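PDB 5OGX: cytochrome P450 reductase from Amycolatopsis methanolica 239, which transfers electrons from NADH, through FAD and a [2Fe-2S] cluster, to the cytochrome P450 GcoA, which O-demethylates guaiacol and other lignin-derived aromatics. Local coordinates for residues A[57-62]-A[76-81]; A[44-49]-A[71-76]; A[52-57]-A[83-88]. One frame throughout, in Å; residues are numbered along the deposited sequence.

Contact 1: residues A[57-62]-A[76-81]; sequences GGAPED and ACQARP. Unlike the reference sequence in segment 57-62: Gly58 (reference Ala). With FES (Fe2/s2 (inorganic) cluster), chain C.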
loop_
_atom_site.group_PDB
_atom_site.type_symbol
_atom_site.label_atom_id
_atom_site.label_comp_id
_atom_site.label_asym_id
_atom_site.label_seq_id
_atom_site.Cartn_x
_atom_site.Cartn_y
_atom_site.Cartn_z
ATOM N N GLY A 57 18.392 5.865 13.667
ATOM C CA GLY A 57 18.550 6.027 12.229
ATOM C C GLY A 57 17.942 7.317 11.715
ATOM O O GLY A 57 18.121 8.394 12.297
ATOM N N GLY A 58 17.204 7.210 10.614
ATOM C CA GLY A 58 16.644 8.382 9.972
ATOM C C GLY A 58 15.241 8.731 10.419
ATOM O O GLY A 58 14.509 9.412 9.696
ATOM N N ALA A 59 14.856 8.280 11.607
ATOM C CA ALA A 59 13.510 8.516 12.107
ATOM C C ALA A 59 13.226 10.013 12.215
ATOM O O ALA A 59 13.923 10.717 12.962
ATOM C CB ALA A 59 13.325 7.841 13.468
ATOM N N PRO A 60 12.227 10.535 11.508
ATOM C CA PRO A 60 11.934 11.970 11.595
ATOM C C PRO A 60 11.232 12.342 12.897
ATOM O O PRO A 60 10.533 11.535 13.515
ATOM C CB PRO A 60 11.028 12.221 10.384
ATOM C CG PRO A 60 10.416 10.907 10.090
ATOM C CD PRO A 60 11.395 9.846 10.509
ATOM N N GLU A 61 11.418 13.604 13.300
ATOM C CA GLU A 61 10.903 14.054 14.589
ATOM C C GLU A 61 9.382 14.034 14.625
ATOM O O GLU A 61 8.787 13.756 15.673
ATOM C CB GLU A 61 11.426 15.460 14.904
ATOM C CG GLU A 61 11.136 15.954 16.328
ATOM C CD GLU A 61 9.689 16.389 16.534
ATOM O OE1 GLU A 61 9.110 16.995 15.606
ATOM O OE2 GLU A 61 9.125 16.106 17.614
ATOM N N ASP A 62 8.726 14.336 13.503
ATOM C CA ASP A 62 7.269 14.380 13.532
ATOM C C ASP A 62 6.676 12.987 13.677
ATOM O O ASP A 62 5.571 12.840 14.210
ATOM C CB ASP A 62 6.730 15.081 12.286
ATOM C CG ASP A 62 6.629 14.161 11.096
ATOM O OD1 ASP A 62 7.688 13.735 10.591
ATOM O OD2 ASP A 62 5.495 13.870 10.663
ATOM N N ALA A 76 10.235 0.728 14.038
ATOM C CA ALA A 76 10.864 -0.512 13.587
ATOM C C ALA A 76 11.567 -0.350 12.240
ATOM O O ALA A 76 12.597 -0.990 11.999
ATOM C CB ALA A 76 9.828 -1.631 13.502
ATOM N N CYS A 77 11.019 0.460 11.336
ATOM C CA CYS A 77 11.658 0.568 10.024
ATOM C C CYS A 77 12.871 1.482 10.025
ATOM O O CYS A 77 13.596 1.524 9.022
ATOM C CB CYS A 77 10.669 1.072 8.965
ATOM S SG CYS A 77 10.177 2.784 9.248
ATOM N N GLN A 78 13.129 2.205 11.120
ATOM C CA GLN A 78 14.311 3.045 11.196
ATOM C C GLN A 78 15.316 2.555 12.223
ATOM O O GLN A 78 16.499 2.884 12.118
ATOM C CB GLN A 78 13.898 4.487 11.533
ATOM C CG GLN A 78 12.890 5.024 10.550
ATOM C CD GLN A 78 13.514 5.188 9.187
ATOM O OE1 GLN A 78 14.603 5.761 9.065
ATOM N NE2 GLN A 78 12.861 4.667 8.163
ATOM N N ALA A 79 14.882 1.741 13.179
ATOM C CA ALA A 79 15.726 1.376 14.307
ATOM C C ALA A 79 16.629 0.200 13.953
ATOM O O ALA A 79 16.174 -0.806 13.400
ATOM C CB ALA A 79 14.856 1.031 15.521
ATOM N N ARG A 80 17.918 0.336 14.263
ATOM C CA ARG A 80 18.834 -0.781 14.154
ATOM C C ARG A 80 19.378 -1.131 15.534
ATOM O O ARG A 80 19.692 -0.236 16.322
ATOM C CB ARG A 80 20.001 -0.471 13.203
ATOM C CG ARG A 80 19.535 -0.139 11.785
ATOM C CD ARG A 80 20.699 0.301 10.880
ATOM N NE ARG A 80 20.246 0.411 9.494
ATOM C CZ ARG A 80 19.581 1.456 9.010
ATOM N NH1 ARG A 80 19.305 2.493 9.796
ATOM N NH2 ARG A 80 19.189 1.465 7.740
ATOM N N PRO A 81 19.484 -2.415 15.852
ATOM C CA PRO A 81 19.871 -2.813 17.207
ATOM C C PRO A 81 21.342 -2.541 17.461
ATOM O O PRO A 81 22.180 -2.693 16.570
ATOM C CB PRO A 81 19.575 -4.316 17.231
ATOM C CG PRO A 81 19.730 -4.741 15.783
ATOM C CD PRO A 81 19.212 -3.576 14.980
HETATM FE FE1 FES C . 5.985 3.534 8.207
HETATM FE FE2 FES C . 7.840 2.621 9.807
HETATM S S1 FES C . 7.048 4.637 9.802
HETATM S S2 FES C . 6.662 1.448 8.367
HETATM O O HOH W 1 17.310 4.537 9.522
#
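Gln78 lies against the backbone of Gly58 and Ala59, and its side chain makes most of this contact. The aliphatic half is the tight part: CB of Gln78 rests 3.9 Å from CB of Ala59, and CG packs over the Ala59 backbone. The chain then folds back at chi2 (-67°), which sets the amide beside the Gly58-Ala59 peptide, with Gln78 OE1 3.3 Å from Gly58 C. The other end of the amide turns to the cluster: Gln78 NE2 donates to Cys77 SG at 3.5 Å, the bond nearly straight (163°) and the sulfur in the amide plane. That sulfur binds FE2 of the cluster at 2.4 Å. The looser side, toward Gly57 and Arg80, is bridged by one water. It accepts from Gly58 N and from Arg80 NH1, each at 2.9 Å, and donates to both Gln78 OE1 and Gln78 O. The Arg80 guanidinium meets Gly57 CA at its edge, while its NE is bound to the carbonyl of Gly19. Were Gln78 an alanine, Cys77 SG would probably lose this N-H donor and the water one of its acceptors, with a gap where CG and the amide lie along the Gly58-Ala59 backbone. An N-H donated to a cysteine sulfur that binds iron is characteristic of [2Fe-2S] ferredoxin sites; here it comes from a side chain following the last cysteine ligand of the plant-type fold.

Contact 2: residues A[44-49]-A[71-76]; sequences TCKLQV and SGLALA. Unlike the reference sequence in segment 71-76: Ser71 (reference Ala). With FES (Fe2/s2 (inorganic) cluster), chain C.
With SG of Cys45 turned between its backbone N and carbonyl carbon (chi1 72°), the sulfur reaches FE2 of the cluster at 2.4 Å while lying against CB of Leu75. Leu47 instead carries CG anti to its carbonyl carbon (chi1 -59°), which sends CD1 onto the methyl of Ala76, 3.6 Å from CB. From this end, strands 46-49 and 73-75 run on antiparallel. Leu47 and Ala74 form the hydrogen-bonded pair: Leu47 N donates to Ala74 O at 2.8 Å, and Ala74 N returns a bond to Leu47 O at 3.0 Å. Beyond them, Val49 N binds Gly72 O at 2.8 Å and Ala76 N binds Cys45 O at 3.2 Å, the latter donor standing above the carbonyl plane. On the face of Leu47 and Ala74, CG2 of Val49 also touches CB of Ala74, 4.1 Å away. On the other face the Lys46 chain crosses Leu73 and Leu75, its CD near Leu73 CD1 and its CE near Leu75 CD2. Its ammonium continues to a salt bridge with Glu68 and a bond to the carbonyl of Thr63. Gly72, at positive phi, closes helix 66-70 in a Schellman motif just before the strand begins. Main-chain bonding thus ties the carbonyl of Cys45 to the N-H of Ala76, the residue before Cys77; both cysteine sulfurs bind FE2, so the pairing joins the two protein ligands of one iron.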
loop_
_atom_site.group_PDB
_atom_site.type_symbol
_atom_site.label_atom_id
_atom_site.label_comp_id
_atom_site.label_asym_id
_atom_site.label_seq_id
_atom_site.Cartn_x
_atom_site.Cartn_y
_atom_site.Cartn_z
ATOM N N THR A 44 3.187 3.722 11.694
ATOM C CA THR A 44 2.471 2.536 12.165
ATOM C C THR A 44 3.386 1.450 12.714
ATOM O O THR A 44 2.893 0.545 13.402
ATOM C CB THR A 44 1.588 1.940 11.052
ATOM O OG1 THR A 44 2.407 1.419 9.998
ATOM C CG2 THR A 44 0.664 3.002 10.476
ATOM N N CYS A 45 4.700 1.517 12.465
ATOM C CA CYS A 45 5.613 0.510 12.993
ATOM C C CYS A 45 6.190 0.891 14.353
ATOM O O CYS A 45 7.178 0.293 14.782
ATOM C CB CYS A 45 6.753 0.257 12.016
ATOM S SG CYS A 45 7.899 1.656 11.987
ATOM N N LYS A 46 5.599 1.871 15.029
ATOM C CA LYS A 46 6.126 2.317 16.310
ATOM C C LYS A 46 6.135 1.158 17.307
ATOM O O LYS A 46 5.209 0.338 17.349
ATOM C CB LYS A 46 5.280 3.475 16.835
ATOM C CG LYS A 46 5.958 4.315 17.909
ATOM C CD LYS A 46 5.202 5.612 18.138
ATOM C CE LYS A 46 5.602 6.675 17.130
ATOM N NZ LYS A 46 4.789 7.922 17.290
ATOM N N LEU A 47 7.195 1.097 18.100
ATOM C CA LEU A 47 7.473 0.006 19.020
ATOM C C LEU A 47 7.866 0.596 20.360
ATOM O O LEU A 47 8.394 1.707 20.419
ATOM C CB LEU A 47 8.660 -0.854 18.559
ATOM C CG LEU A 47 8.730 -1.593 17.235
ATOM C CD1 LEU A 47 10.118 -2.126 17.040
ATOM C CD2 LEU A 47 7.742 -2.719 17.298
ATOM N N GLN A 48 7.639 -0.159 21.433
ATOM C CA GLN A 48 8.299 0.118 22.705
ATOM C C GLN A 48 9.509 -0.791 22.832
ATOM O O GLN A 48 9.394 -2.012 22.681
ATOM C CB GLN A 48 7.370 -0.081 23.912
ATOM C CG GLN A 48 8.108 0.157 25.250
ATOM C CD GLN A 48 7.335 -0.317 26.480
ATOM O OE1 GLN A 48 6.322 -1.004 26.373
ATOM N NE2 GLN A 48 7.828 0.046 27.664
ATOM N N VAL A 49 10.671 -0.202 23.099
ATOM C CA VAL A 49 11.862 -0.991 23.381
ATOM C C VAL A 49 11.790 -1.407 24.846
ATOM O O VAL A 49 11.846 -0.559 25.737
ATOM C CB VAL A 49 13.143 -0.203 23.089
ATOM C CG1 VAL A 49 14.355 -1.019 23.490
ATOM C CG2 VAL A 49 13.200 0.152 21.605
ATOM N N SER A 71 11.288 8.152 26.208
ATOM C CA SER A 71 10.455 7.170 26.885
ATOM C C SER A 71 10.666 5.758 26.354
ATOM O O SER A 71 10.019 4.827 26.846
ATOM C CB SER A 71 8.978 7.561 26.769
ATOM O OG SER A 71 8.455 7.223 25.499
ATOM N N GLY A 72 11.545 5.579 25.375
ATOM C CA GLY A 72 11.905 4.265 24.892
ATOM C C GLY A 72 11.151 3.775 23.668
ATOM O O GLY A 72 11.184 2.573 23.386
ATOM N N LEU A 73 10.465 4.651 22.950
ATOM C CA LEU A 73 9.802 4.243 21.719
ATOM C C LEU A 73 10.772 4.342 20.546
ATOM O O LEU A 73 11.791 5.034 20.607
ATOM C CB LEU A 73 8.564 5.098 21.447
ATOM C CG LEU A 73 7.522 5.169 22.565
ATOM C CD1 LEU A 73 6.256 5.829 22.044
ATOM C CD2 LEU A 73 7.223 3.783 23.129
ATOM N N ALA A 74 10.433 3.640 19.466
ATOM C CA ALA A 74 11.245 3.622 18.255
ATOM C C ALA A 74 10.341 3.310 17.072
ATOM O O ALA A 74 9.194 2.895 17.236
ATOM C CB ALA A 74 12.373 2.585 18.350
ATOM N N LEU A 75 10.866 3.533 15.874
ATOM C CA LEU A 75 10.220 3.083 14.644
ATOM C C LEU A 75 10.957 1.846 14.150
ATOM O O LEU A 75 12.161 1.908 13.866
ATOM C CB LEU A 75 10.243 4.169 13.569
ATOM C CG LEU A 75 9.580 5.502 13.890
ATOM C CD1 LEU A 75 9.688 6.425 12.678
ATOM C CD2 LEU A 75 8.119 5.257 14.286
ATOM N N ALA A 76 10.235 0.728 14.038
ATOM C CA ALA A 76 10.864 -0.512 13.587
ATOM C C ALA A 76 11.567 -0.350 12.240
ATOM O O ALA A 76 12.597 -0.990 11.999
ATOM C CB ALA A 76 9.828 -1.631 13.502
HETATM FE FE1 FES C . 5.985 3.534 8.207
HETATM FE FE2 FES C . 7.840 2.621 9.807
HETATM S S1 FES C . 7.048 4.637 9.802
HETATM S S2 FES C . 6.662 1.448 8.367
#

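Contact 3: residues A[52-57]-A[83-88]; sequences GEVDHG and ADTEVR
At the surface of the [2Fe-2S] domain, the turn between strands 46-51 and 54-55 meets the start of strand 85-88, the central strand of the five-stranded mixed sheet. The hydroxyl of Thr85 joins the two segments. It accepts from Glu53 N at 3.2 Å, with an angle of 149° at the hydrogen, and donates to Ala83 O at 2.8 Å, approaching from above that carbonyl's plane. Chi1 of -68° places OG1 anti to the carbonyl carbon of Thr85 and beside its backbone N, where one oxygen can serve both bonds; the two partners fix the hydroxyl's rotation. The same torsion sets CG2 of Thr85 anti to the backbone N, and this methyl meets CG1 of Val54 at 4.1 Å, the two side chains crossing at about a right angle. Gly52 comes in close beside this pair: its CA makes a CA-H...O contact of 3.2 Å with Asp84 O and lies 3.7 Å from Thr85 OG1. A CB on this residue would run into both oxygens, and its phi of 100° also calls for glycine. Within its own segment, Val54 also lays CG2 over one face of the His56 ring, offset toward the rim. Around the contact, Glu53 pairs through its backbone with Leu82, Thr85 with Ala6 and Ser8, and the Asp84 carboxylate takes the N-H of Ala6. The small two-stranded antiparallel sheet of 54-55 and 80-81 is thereby tied to the main sheet, in keeping with the beta-grasp fold of plant-type ferredoxin domains.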
loop_
_atom_site.group_PDB
_atom_site.type_symbol
_atom_site.label_atom_id
_atom_site.label_comp_id
_atom_site.label_asym_id
_atom_site.label_seq_id
_atom_site.Cartn_x
_atom_site.Cartn_y
_atom_site.Cartn_z
ATOM N N GLY A 52 17.372 -3.704 25.848
ATOM C CA GLY A 52 18.328 -3.510 24.775
ATOM C C GLY A 52 18.481 -2.051 24.397
ATOM O O GLY A 52 18.232 -1.136 25.183
ATOM N N GLU A 53 18.904 -1.835 23.154
ATOM C CA GLU A 53 19.245 -0.491 22.719
ATOM C C GLU A 53 19.240 -0.453 21.200
ATOM O O GLU A 53 19.651 -1.415 20.542
ATOM C CB GLU A 53 20.616 -0.055 23.265
ATOM C CG GLU A 53 20.903 1.432 23.083
ATOM C CD GLU A 53 22.370 1.791 23.282
ATOM O OE1 GLU A 53 23.209 0.870 23.413
ATOM O OE2 GLU A 53 22.681 3.003 23.297
ATOM N N VAL A 54 18.770 0.660 20.653
ATOM C CA VAL A 54 18.700 0.825 19.212
ATOM C C VAL A 54 19.298 2.166 18.824
ATOM O O VAL A 54 19.399 3.096 19.630
ATOM C CB VAL A 54 17.255 0.710 18.683
ATOM C CG1 VAL A 54 16.690 -0.675 18.995
ATOM C CG2 VAL A 54 16.372 1.803 19.284
ATOM N N ASP A 55 19.722 2.238 17.571
ATOM C CA ASP A 55 20.027 3.495 16.912
ATOM C C ASP A 55 18.796 3.886 16.111
ATOM O O ASP A 55 18.280 3.076 15.336
ATOM C CB ASP A 55 21.246 3.351 16.002
ATOM C CG ASP A 55 21.440 4.553 15.106
ATOM O OD1 ASP A 55 21.880 5.602 15.619
ATOM O OD2 ASP A 55 21.143 4.453 13.899
ATOM N N HIS A 56 18.309 5.111 16.315
ATOM C CA HIS A 56 17.052 5.509 15.692
ATOM C C HIS A 56 17.180 5.835 14.210
ATOM O O HIS A 56 16.154 6.054 13.560
ATOM C CB HIS A 56 16.456 6.698 16.439
ATOM C CG HIS A 56 15.939 6.340 17.795
ATOM N ND1 HIS A 56 14.834 5.538 17.980
ATOM C CD2 HIS A 56 16.397 6.641 19.034
ATOM C CE1 HIS A 56 14.621 5.379 19.275
ATOM N NE2 HIS A 56 15.555 6.040 19.936
ATOM N N GLY A 57 18.392 5.865 13.667
ATOM C CA GLY A 57 18.550 6.027 12.229
ATOM C C GLY A 57 17.942 7.317 11.715
ATOM O O GLY A 57 18.121 8.394 12.297
ATOM N N ALA A 83 22.331 -3.928 20.545
ATOM C CA ALA A 83 22.447 -5.038 21.483
ATOM C C ALA A 83 21.235 -5.930 21.255
ATOM O O ALA A 83 20.329 -5.584 20.494
ATOM C CB ALA A 83 22.512 -4.551 22.933
ATOM N N ASP A 84 21.224 -7.088 21.911
ATOM C CA ASP A 84 20.012 -7.900 21.890
ATOM C C ASP A 84 18.862 -7.073 22.440
ATOM O O ASP A 84 18.998 -6.412 23.477
ATOM C CB ASP A 84 20.197 -9.173 22.709
ATOM C CG ASP A 84 21.297 -10.049 22.173
ATOM O OD1 ASP A 84 21.767 -9.790 21.046
ATOM O OD2 ASP A 84 21.686 -10.998 22.881
ATOM N N THR A 85 17.739 -7.075 21.723
ATOM C CA THR A 85 16.686 -6.099 21.965
ATOM C C THR A 85 15.329 -6.778 21.922
ATOM O O THR A 85 15.027 -7.520 20.985
ATOM C CB THR A 85 16.763 -4.964 20.936
ATOM O OG1 THR A 85 17.956 -4.202 21.166
ATOM C CG2 THR A 85 15.550 -4.042 21.015
ATOM N N GLU A 86 14.524 -6.521 22.947
ATOM C CA GLU A 86 13.166 -7.031 23.054
ATOM C C GLU A 86 12.202 -5.870 22.869
ATOM O O GLU A 86 12.362 -4.829 23.510
ATOM C CB GLU A 86 12.946 -7.687 24.424
ATOM C CG GLU A 86 11.523 -8.163 24.640
ATOM C CD GLU A 86 11.278 -8.723 26.034
ATOM O OE1 GLU A 86 10.154 -9.219 26.272
ATOM O OE2 GLU A 86 12.194 -8.670 26.884
ATOM N N VAL A 87 11.195 -6.040 22.004
ATOM C CA VAL A 87 10.305 -4.932 21.695
ATOM C C VAL A 87 8.849 -5.345 21.865
ATOM O O VAL A 87 8.505 -6.526 21.890
ATOM C CB VAL A 87 10.530 -4.385 20.269
ATOM C CG1 VAL A 87 11.986 -3.952 20.094
ATOM C CG2 VAL A 87 10.131 -5.414 19.231
ATOM N N ARG A 88 7.995 -4.340 22.005
ATOM C CA ARG A 88 6.555 -4.541 22.063
ATOM C C ARG A 88 5.930 -3.749 20.939
ATOM O O ARG A 88 6.157 -2.539 20.819
ATOM C CB ARG A 88 5.960 -4.106 23.399
ATOM C CG ARG A 88 4.424 -4.280 23.410
ATOM C CD ARG A 88 3.810 -3.815 24.709
ATOM N NE ARG A 88 4.032 -2.397 24.978
ATOM C CZ ARG A 88 3.411 -1.400 24.358
ATOM N NH1 ARG A 88 2.502 -1.643 23.422
ATOM N NH2 ARG A 88 3.685 -0.147 24.702
#

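In the fold
All three contacts lie in the [2Fe-2S] domain, on one side of the chain's centre, their centres about 9 to 11 Å apart. Along the chain, contact 1 is nested inside the loop closed by contact 3, whereas contact 2 interleaves with both. Contacts 2 and 3 share the five-stranded mixed sheet, where strand 46-51 lies between 73-75 and 85-88; contacts 1 and 3 share the two-stranded sheet of 54-55 and 80-81. Ala76 belongs to contacts 1 and 2, Gly57 to contacts 1 and 3. Contacts 1 and 2 each supply a cysteine to the cluster, while contact 3 lies farther out, joining the two sheets of this electron-carrying domain.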